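PDB 1Q9J: polyketide synthase associated protein 5 from Mycobacterium tuberculosis, which probably transfers mycocerosic acyl chains from mycocerosic acid synthase onto phthiocerol, phthiodiolone and phenolphthiocerol, the diesterification that completes synthesis of the dimycocerosate lipids. Local coordinates for residues Q221-L226 and C381-G386; M227-E232 and T298-L303; N238-A243 and S408-V413; A244-E249 and V258-V263. All blocks are in the same frame, centred on the assembly; numbering follows the deposited sequence.

Interaction 1 (Q221-L226 and C381-G386)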
# COMPACT_ATOMS: atom_id res chain seq x y z
N GLN A 221 5.84 12.83 21.28
CA GLN A 221 5.45 12.35 22.60
C GLN A 221 4.20 11.49 22.55
O GLN A 221 4.24 10.34 22.96
CB GLN A 221 5.23 13.52 23.56
CG GLN A 221 6.41 13.79 24.48
CD GLN A 221 7.00 12.51 25.08
OE1 GLN A 221 7.87 11.88 24.48
NE2 GLN A 221 6.51 12.12 26.25
N GLN A 222 3.09 12.04 22.07
CA GLN A 222 1.85 11.28 22.00
C GLN A 222 2.06 9.91 21.39
O GLN A 222 1.33 8.96 21.71
CB GLN A 222 0.80 12.03 21.18
CG GLN A 222 0.18 13.21 21.85
CD GLN A 222 -0.67 13.98 20.89
OE1 GLN A 222 -0.19 14.47 19.87
NE2 GLN A 222 -1.96 14.10 21.20
N THR A 223 3.03 9.79 20.49
CA THR A 223 3.31 8.50 19.86
C THR A 223 3.89 7.61 20.96
O THR A 223 3.30 6.58 21.31
CB THR A 223 4.33 8.64 18.68
OG1 THR A 223 3.85 9.61 17.75
CG2 THR A 223 4.49 7.32 17.95
N SER A 224 5.02 8.03 21.54
CA SER A 224 5.69 7.30 22.61
C SER A 224 4.75 6.84 23.72
O SER A 224 4.96 5.80 24.35
CB SER A 224 6.81 8.15 23.22
OG SER A 224 7.83 8.36 22.26
N ASP A 225 3.71 7.64 23.95
CA ASP A 225 2.70 7.35 24.96
C ASP A 225 1.86 6.18 24.50
O ASP A 225 1.55 5.28 25.28
CB ASP A 225 1.80 8.57 25.16
CG ASP A 225 2.29 9.50 26.26
OD1 ASP A 225 3.51 9.80 26.31
OD2 ASP A 225 1.44 9.93 27.07
N LEU A 226 1.48 6.20 23.23
CA LEU A 226 0.67 5.13 22.67
C LEU A 226 1.51 3.87 22.56
O LEU A 226 1.01 2.76 22.74
CB LEU A 226 0.11 5.54 21.30
CG LEU A 226 -1.06 4.71 20.76
CD1 LEU A 226 -2.21 4.73 21.75
CD2 LEU A 226 -1.51 5.26 19.42
N CYS A 381 -1.81 3.65 8.41
CA CYS A 381 -1.01 4.31 9.43
C CYS A 381 0.47 4.03 9.22
O CYS A 381 0.82 3.12 8.48
CB CYS A 381 -1.44 3.85 10.83
SG CYS A 381 -1.28 2.08 11.12
N ALA A 382 1.32 4.82 9.86
CA ALA A 382 2.76 4.66 9.77
C ALA A 382 3.44 5.60 10.76
O ALA A 382 2.92 6.66 11.10
CB ALA A 382 3.24 4.94 8.35
N VAL A 383 4.61 5.19 11.24
CA VAL A 383 5.34 6.01 12.18
C VAL A 383 6.52 6.65 11.48
O VAL A 383 7.54 6.01 11.20
CB VAL A 383 5.81 5.17 13.36
CG1 VAL A 383 6.53 6.04 14.38
CG2 VAL A 383 4.61 4.48 13.98
N TYR A 384 6.35 7.94 11.20
CA TYR A 384 7.37 8.72 10.51
C TYR A 384 8.11 9.51 11.57
O TYR A 384 7.50 10.15 12.42
CB TYR A 384 6.71 9.67 9.51
CG TYR A 384 7.68 10.39 8.60
CD1 TYR A 384 8.04 9.86 7.36
CD2 TYR A 384 8.30 11.57 9.01
CE1 TYR A 384 8.99 10.48 6.56
CE2 TYR A 384 9.26 12.20 8.21
CZ TYR A 384 9.61 11.65 6.99
OH TYR A 384 10.60 12.24 6.23
N ALA A 385 9.44 9.44 11.52
CA ALA A 385 10.26 10.18 12.46
C ALA A 385 9.76 10.04 13.89
O ALA A 385 9.72 11.01 14.66
CB ALA A 385 10.28 11.65 12.07
N GLY A 386 9.36 8.82 14.25
CA GLY A 386 8.86 8.59 15.59
C GLY A 386 7.53 9.27 15.84
O GLY A 386 7.22 9.65 16.98
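The flat group of this contact is the carbonyl of G386, and T223 closes on its oxygen with CB, OG1 and CG2, all three of its side-chain atoms; no aromatic ring takes part. T223 CB and OG1 each lie 3.5 Å from G386 O, with T223 CG2 at 3.7 Å; all three lie to one side of the carbonyl plane, OG1 nearest to it and CG2 farthest from it. This is packing and not a hydrogen bond. The hydroxyl is occupied otherwise: OG1 donates to S219 O, one helical turn back, and accepts from L388 N just past the turn, which ties the helix to the hairpin. Chi1 of -55° serves both ends, placing OG1 beside the backbone N and CG2 opposite it, aimed at the strand. There T223 CG2 meets V383 CG1 at 4.3 Å, the one apolar side-chain touch between the two segments. A385 and G386, both with positive phi, form a two-residue turn, consistent with type I', that joins strands 378-384 and 387-393; A382 pairs with I389 along that hairpin. Helix 220-230 thus rests on the hairpin end through T223, while V383 also touches L237 of helix 237-253 and L226 reaches L388 and L410.

Interaction 2 (M227-E232 and T298-L303)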
# COMPACT_ATOMS: atom_id res chain seq x y z
N MET A 227 2.80 4.03 22.28
CA MET A 227 3.69 2.87 22.18
C MET A 227 3.88 2.22 23.54
O MET A 227 3.76 1.00 23.68
CB MET A 227 5.04 3.26 21.59
CG MET A 227 5.00 3.53 20.11
SD MET A 227 6.63 3.63 19.41
CE MET A 227 7.02 5.40 19.61
N ALA A 228 4.21 3.04 24.53
CA ALA A 228 4.40 2.55 25.89
C ALA A 228 3.15 1.77 26.30
O ALA A 228 3.25 0.69 26.86
CB ALA A 228 4.65 3.71 26.83
N PHE A 229 1.98 2.34 26.01
CA PHE A 229 0.72 1.69 26.34
C PHE A 229 0.60 0.40 25.57
O PHE A 229 -0.06 -0.54 26.00
CB PHE A 229 -0.45 2.59 25.96
CG PHE A 229 -1.79 1.92 26.06
CD1 PHE A 229 -2.47 1.87 27.27
CD2 PHE A 229 -2.38 1.34 24.95
CE1 PHE A 229 -3.72 1.25 27.38
CE2 PHE A 229 -3.63 0.72 25.04
CZ PHE A 229 -4.30 0.67 26.26
N GLY A 230 1.26 0.37 24.41
CA GLY A 230 1.22 -0.81 23.56
C GLY A 230 1.83 -2.04 24.19
O GLY A 230 1.12 -2.97 24.59
N ARG A 231 3.16 -2.06 24.27
CA ARG A 231 3.86 -3.20 24.85
C ARG A 231 3.59 -3.35 26.34
O ARG A 231 4.24 -4.14 27.03
CB ARG A 231 5.36 -3.10 24.56
CG ARG A 231 6.02 -1.79 24.92
CD ARG A 231 7.39 -1.69 24.23
NE ARG A 231 8.11 -0.47 24.59
CZ ARG A 231 9.21 -0.03 23.97
NH1 ARG A 231 9.71 -0.70 22.95
NH2 ARG A 231 9.81 1.09 24.38
N GLU A 232 2.62 -2.59 26.84
CA GLU A 232 2.23 -2.66 28.24
C GLU A 232 0.91 -3.41 28.25
O GLU A 232 0.12 -3.32 29.18
CB GLU A 232 2.02 -1.25 28.82
CG GLU A 232 1.76 -1.23 30.32
CD GLU A 232 0.87 -0.06 30.75
OE1 GLU A 232 -0.33 -0.06 30.38
OE2 GLU A 232 1.36 0.85 31.45
N THR A 298 -17.39 -2.47 24.97
CA THR A 298 -16.21 -3.09 24.38
C THR A 298 -14.94 -2.33 24.74
O THR A 298 -14.87 -1.11 24.60
CB THR A 298 -16.33 -3.16 22.87
OG1 THR A 298 -17.41 -4.02 22.53
CG2 THR A 298 -15.04 -3.70 22.27
N ASP A 299 -13.94 -3.07 25.20
CA ASP A 299 -12.67 -2.47 25.61
C ASP A 299 -11.60 -2.53 24.53
O ASP A 299 -11.49 -3.51 23.79
CB ASP A 299 -12.18 -3.14 26.89
CG ASP A 299 -10.86 -2.59 27.37
OD1 ASP A 299 -9.83 -3.25 27.12
OD2 ASP A 299 -10.85 -1.50 27.97
N ILE A 300 -10.79 -1.48 24.46
CA ILE A 300 -9.72 -1.37 23.48
C ILE A 300 -8.86 -2.62 23.44
O ILE A 300 -8.84 -3.34 22.44
CB ILE A 300 -8.84 -0.12 23.77
CG1 ILE A 300 -9.36 1.06 22.96
CG2 ILE A 300 -7.37 -0.38 23.44
CD1 ILE A 300 -9.22 0.89 21.47
N VAL A 301 -8.14 -2.89 24.53
CA VAL A 301 -7.28 -4.06 24.59
C VAL A 301 -8.05 -5.34 24.28
O VAL A 301 -7.55 -6.20 23.57
CB VAL A 301 -6.63 -4.18 25.97
CG1 VAL A 301 -5.52 -5.21 25.93
CG2 VAL A 301 -6.10 -2.83 26.41
N ASP A 302 -9.26 -5.46 24.79
CA ASP A 302 -10.05 -6.65 24.53
C ASP A 302 -10.18 -6.88 23.03
O ASP A 302 -9.92 -7.98 22.54
CB ASP A 302 -11.44 -6.53 25.15
CG ASP A 302 -11.59 -7.32 26.45
OD1 ASP A 302 -10.87 -7.01 27.43
OD2 ASP A 302 -12.42 -8.26 26.48
N LEU A 303 -10.57 -5.83 22.31
CA LEU A 303 -10.74 -5.88 20.86
C LEU A 303 -9.39 -6.11 20.16
O LEU A 303 -9.25 -7.02 19.35
CB LEU A 303 -11.37 -4.57 20.37
CG LEU A 303 -11.78 -4.46 18.91
CD1 LEU A 303 -12.85 -5.47 18.60
CD2 LEU A 303 -12.26 -3.05 18.62
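The capped N-terminal turn of helix 300-317 receives the ring of F229, which projects from the last turn of helix 220-230. Two methyl groups do the touching. I300 CG2 sits at the ring edge, near its plane, 4.2 Å from F229 CE2. V301 CG2 approaches obliquely and comes to 3.9 Å from F229 CZ, so the far corner of the ring is set against two consecutive side chains. F229 gets there because CG stands opposite the backbone N (chi1 171°), carrying the ring out from its own helix. In V301 it is CG2, the branch lying beside the backbone N, that makes the contact. The turn behind these methyls is held by D299 at the N-cap: D302 N donates to D299 OD1 over 3.3 Å with an N-H...O angle of 159°, meeting the carboxylate on its anti side. Peptide dipoles at the helix start would tend to stabilise the carboxylate's negative charge. Y417 hydrogen-bonds to the same oxygen through OH and meets the F229 ring edge-to-face, while H233 meets that ring with planes at about 45°. V301 lies about 12 Å, side chain to side chain, from R312, probably important for recognising the acyl carrier protein domain of mycocerosic acid synthase. V413 packs on F229, while I300 continues onto A243 and L247 of helix 237-253.

Interaction 3 (N238-A243 and S408-V413)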
# COMPACT_ATOMS: atom_id res chain seq x y z
N ASN A 238 -0.04 -0.83 15.58
CA ASN A 238 -0.97 -1.26 14.54
C ASN A 238 -2.18 -1.96 15.13
O ASN A 238 -3.32 -1.69 14.74
CB ASN A 238 -0.24 -2.21 13.59
CG ASN A 238 1.11 -1.68 13.17
OD1 ASN A 238 1.21 -0.73 12.38
ND2 ASN A 238 2.18 -2.27 13.70
N ALA A 239 -1.92 -2.86 16.07
CA ALA A 239 -2.98 -3.62 16.72
C ALA A 239 -3.96 -2.69 17.41
O ALA A 239 -5.18 -2.82 17.24
CB ALA A 239 -2.38 -4.58 17.72
N VAL A 240 -3.43 -1.75 18.19
CA VAL A 240 -4.27 -0.80 18.89
C VAL A 240 -4.99 0.08 17.88
O VAL A 240 -6.22 0.18 17.87
CB VAL A 240 -3.44 0.11 19.81
CG1 VAL A 240 -4.36 0.89 20.72
CG2 VAL A 240 -2.47 -0.72 20.61
N VAL A 241 -4.20 0.73 17.02
CA VAL A 241 -4.73 1.61 15.99
C VAL A 241 -5.97 1.03 15.34
O VAL A 241 -6.95 1.75 15.10
CB VAL A 241 -3.68 1.89 14.88
CG1 VAL A 241 -4.33 2.66 13.74
CG2 VAL A 241 -2.51 2.70 15.44
N ALA A 242 -5.96 -0.26 15.05
CA ALA A 242 -7.11 -0.89 14.41
C ALA A 242 -8.32 -0.83 15.33
O ALA A 242 -9.45 -0.60 14.88
CB ALA A 242 -6.79 -2.33 14.05
N ALA A 243 -8.08 -1.08 16.61
CA ALA A 243 -9.14 -1.04 17.61
C ALA A 243 -9.74 0.37 17.57
O ALA A 243 -10.94 0.55 17.39
CB ALA A 243 -8.57 -1.34 18.98
N SER A 408 -8.01 11.73 18.62
CA SER A 408 -8.07 11.99 20.05
C SER A 408 -8.15 10.70 20.87
O SER A 408 -7.71 10.64 22.01
CB SER A 408 -9.26 12.91 20.37
OG SER A 408 -8.97 13.78 21.47
N LEU A 409 -8.71 9.65 20.27
CA LEU A 409 -8.86 8.37 20.95
C LEU A 409 -7.51 7.69 21.20
O LEU A 409 -7.36 6.97 22.18
CB LEU A 409 -9.77 7.44 20.15
CG LEU A 409 -10.22 6.15 20.83
CD1 LEU A 409 -10.78 6.45 22.20
CD2 LEU A 409 -11.28 5.47 19.96
N LEU A 410 -6.54 7.91 20.32
CA LEU A 410 -5.23 7.31 20.49
C LEU A 410 -4.38 8.10 21.49
O LEU A 410 -3.28 7.69 21.85
CB LEU A 410 -4.49 7.22 19.15
CG LEU A 410 -4.97 6.19 18.12
CD1 LEU A 410 -4.12 6.30 16.87
CD2 LEU A 410 -4.88 4.79 18.70
N CYS A 411 -4.91 9.24 21.93
CA CYS A 411 -4.21 10.10 22.88
C CYS A 411 -4.84 10.03 24.26
O CYS A 411 -4.28 10.49 25.25
CB CYS A 411 -4.24 11.55 22.39
SG CYS A 411 -3.64 11.77 20.71
N THR A 412 -6.03 9.43 24.29
CA THR A 412 -6.80 9.26 25.51
C THR A 412 -6.47 7.93 26.21
O THR A 412 -6.15 7.90 27.39
CB THR A 412 -8.31 9.30 25.20
OG1 THR A 412 -8.66 10.60 24.69
CG2 THR A 412 -9.13 9.01 26.44
N VAL A 413 -6.57 6.84 25.45
CA VAL A 413 -6.32 5.51 25.97
C VAL A 413 -5.02 5.32 26.75
O VAL A 413 -5.00 4.70 27.82
CB VAL A 413 -6.36 4.47 24.84
CG1 VAL A 413 -6.29 3.06 25.41
CG2 VAL A 413 -7.62 4.65 24.01
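L410 points its forked end at helix 237-253 and overlaps V240 and V241. One methyl, L410 CD2, is set against the backbone of V241, 4.2 Å from its CA, and reaches V240 CG1 at 4.4 Å. The other, L410 CD1, meets V241 CG2, also at 4.2 Å. The leucine therefore straddles two consecutive valines, its side chain slanting across that of V241. Its CG lies beside the backbone N (chi1 -72°) and chi2 is extended at 179°, which stretches the fork across the gap between the helices; the CA atoms of V241 and L410 are 7.3 Å apart. In V241 the branch used is CG2, beside the backbone N. No polar group bridges the two segments. On the rear of helix 399-412, T412 OG1 donates to S408 O at 2.8 Å, from above the carbonyl plane with a C=O...O angle of 139°. C411 N reaches the same oxygen from the opposite face, so S408 O is gripped by two bonds. L410 also touches L388 and I390 of strand 387-393, L388 touches V241 as well, and L226 of helix 220-230 closes on L410 from another helix. Such apolar packing of neighbouring helices on a mixed sheet is characteristic of an alpha/beta layered domain, consistent with one of the two structurally related domains of this acyltransferase.

Interaction 4 (A244-E249 and V258-V263)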
# COMPACT_ATOMS: atom_id res chain seq x y z
N ALA A 244 -8.87 1.37 17.72
CA ALA A 244 -9.32 2.76 17.69
C ALA A 244 -10.17 3.02 16.44
O ALA A 244 -11.23 3.65 16.52
CB ALA A 244 -8.12 3.70 17.71
N ILE A 245 -9.71 2.54 15.30
CA ILE A 245 -10.45 2.72 14.06
C ILE A 245 -11.80 2.01 14.14
O ILE A 245 -12.84 2.61 13.85
CB ILE A 245 -9.63 2.15 12.87
CG1 ILE A 245 -8.40 3.02 12.66
CG2 ILE A 245 -10.47 2.10 11.60
CD1 ILE A 245 -7.39 2.40 11.78
N LEU A 246 -11.79 0.74 14.53
CA LEU A 246 -13.01 -0.04 14.62
C LEU A 246 -14.03 0.51 15.63
O LEU A 246 -15.24 0.46 15.39
CB LEU A 246 -12.68 -1.50 14.94
CG LEU A 246 -12.12 -2.30 13.77
CD1 LEU A 246 -11.50 -3.59 14.26
CD2 LEU A 246 -13.23 -2.58 12.76
N LEU A 247 -13.54 1.03 16.76
CA LEU A 247 -14.44 1.59 17.76
C LEU A 247 -15.18 2.77 17.13
O LEU A 247 -16.41 2.77 17.03
CB LEU A 247 -13.66 2.07 18.98
CG LEU A 247 -13.14 0.93 19.84
CD1 LEU A 247 -12.36 1.48 21.00
CD2 LEU A 247 -14.31 0.10 20.32
N THR A 248 -14.39 3.75 16.69
CA THR A 248 -14.91 4.95 16.05
C THR A 248 -15.93 4.64 14.95
O THR A 248 -16.93 5.33 14.82
CB THR A 248 -13.78 5.78 15.43
OG1 THR A 248 -12.83 6.14 16.45
CG2 THR A 248 -14.34 7.05 14.79
N GLU A 249 -15.68 3.60 14.16
CA GLU A 249 -16.60 3.27 13.09
C GLU A 249 -17.99 3.00 13.65
O GLU A 249 -18.98 3.38 13.05
CB GLU A 249 -16.12 2.04 12.32
CG GLU A 249 -15.10 2.34 11.24
CD GLU A 249 -15.64 3.26 10.15
OE1 GLU A 249 -16.77 3.00 9.67
OE2 GLU A 249 -14.94 4.22 9.78
N VAL A 258 -24.87 -3.83 15.18
CA VAL A 258 -24.57 -4.30 13.83
C VAL A 258 -23.05 -4.45 13.77
O VAL A 258 -22.31 -3.48 13.97
CB VAL A 258 -25.07 -3.31 12.74
CG1 VAL A 258 -26.58 -3.40 12.61
CG2 VAL A 258 -24.65 -1.90 13.09
N PRO A 259 -22.56 -5.67 13.50
CA PRO A 259 -21.12 -5.95 13.43
C PRO A 259 -20.36 -5.07 12.43
O PRO A 259 -20.95 -4.43 11.56
CB PRO A 259 -21.07 -7.43 13.06
CG PRO A 259 -22.31 -7.60 12.23
CD PRO A 259 -23.33 -6.83 13.03
N ILE A 260 -19.04 -5.04 12.57
CA ILE A 260 -18.20 -4.26 11.68
C ILE A 260 -17.14 -5.15 11.05
O ILE A 260 -16.13 -5.47 11.67
CB ILE A 260 -17.48 -3.12 12.41
CG1 ILE A 260 -18.50 -2.11 12.92
CG2 ILE A 260 -16.47 -2.45 11.48
CD1 ILE A 260 -17.88 -1.04 13.78
N PRO A 261 -17.36 -5.56 9.79
CA PRO A 261 -16.42 -6.41 9.07
C PRO A 261 -15.09 -5.69 8.84
O PRO A 261 -15.07 -4.59 8.29
CB PRO A 261 -17.16 -6.73 7.77
CG PRO A 261 -18.03 -5.52 7.58
CD PRO A 261 -18.54 -5.25 8.97
N TYR A 262 -13.99 -6.31 9.26
CA TYR A 262 -12.68 -5.70 9.12
C TYR A 262 -11.76 -6.54 8.22
O TYR A 262 -11.84 -7.77 8.20
CB TYR A 262 -12.06 -5.52 10.51
CG TYR A 262 -10.69 -4.88 10.53
CD1 TYR A 262 -10.37 -3.81 9.71
CD2 TYR A 262 -9.72 -5.34 11.42
CE1 TYR A 262 -9.11 -3.20 9.78
CE2 TYR A 262 -8.47 -4.73 11.50
CZ TYR A 262 -8.17 -3.67 10.68
OH TYR A 262 -6.91 -3.10 10.76
N VAL A 263 -10.90 -5.86 7.47
CA VAL A 263 -9.97 -6.56 6.58
C VAL A 263 -8.66 -5.79 6.48
O VAL A 263 -8.65 -4.57 6.33
CB VAL A 263 -10.54 -6.73 5.16
CG1 VAL A 263 -9.56 -7.53 4.32
CG2 VAL A 263 -11.89 -7.41 5.19
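Apolar packing carries this contact, with L246 wedged between the side chains of I260 and Y262. L246 CD2 meets I260 CG2 at 3.5 Å, the two side chains running past one another in opposite senses. The other methyl of L246, CD1, lies 3.8 Å from Y262 CD2, and L246 CG stands over one face of the tyrosine ring, the leucine chain running nearly at right angles to that of Y262. Chi1 of -179° sets Y262 CG opposite the backbone N and extends the ring toward the helix, so that one face meets L246. I260 CD1 reaches further along the helix and touches E249 CB at 3.8 Å; it also packs against the backbone at L246 O. I260 and Y262 alternate along the strand and both face the helix, while P261 between them faces the other way, toward F184 and P339. Helix 237-253, a short loop and strand 260-267 form a helix-loop-strand unit, the helix packed on one face of the mixed sheet as in alpha/beta domains; the axes of the two short pieces pass 9.8 Å apart at 153°, nearly antiparallel. Strand 260-267 runs between strands 342-345 and 285-292. The polar bonds are made outside the apolar contact. E249 bends at chi2 and gives its carboxylate two partners, Y379 OH at OE2 by a hydrogen bond and R253 at OE1 by a salt bridge. Within the helix T248 OG1 donates to A244 O at 3.0 Å, the hydroxyl tilted 27° from the carbonyl plane, and T248 N meets that oxygen from the other face.

How the interactions relate
Interaction 3 is the hub. Its centre lies about 8 Å from that of interaction 2, about 11 Å from interaction 1 and about 13 Å from interaction 4, and it touches all three. Toward interaction 2, A243 CB packs 3.4 Å from I300 CD1; toward interaction 4, A242 CB meets Y262 OH at 3.4 Å. Interactions 1 and 2 take successive parts of helix 220-230, and interactions 3 and 4 successive parts of helix 237-253. Interactions 1 and 4, about 22 Å apart between centres, do not touch, yet both reach the same six-stranded sheet. Interactions 1, 3 and 4 lie away from the probable catalytic H124 and the probable recognition residue R312; interaction 2 comes closer to R312.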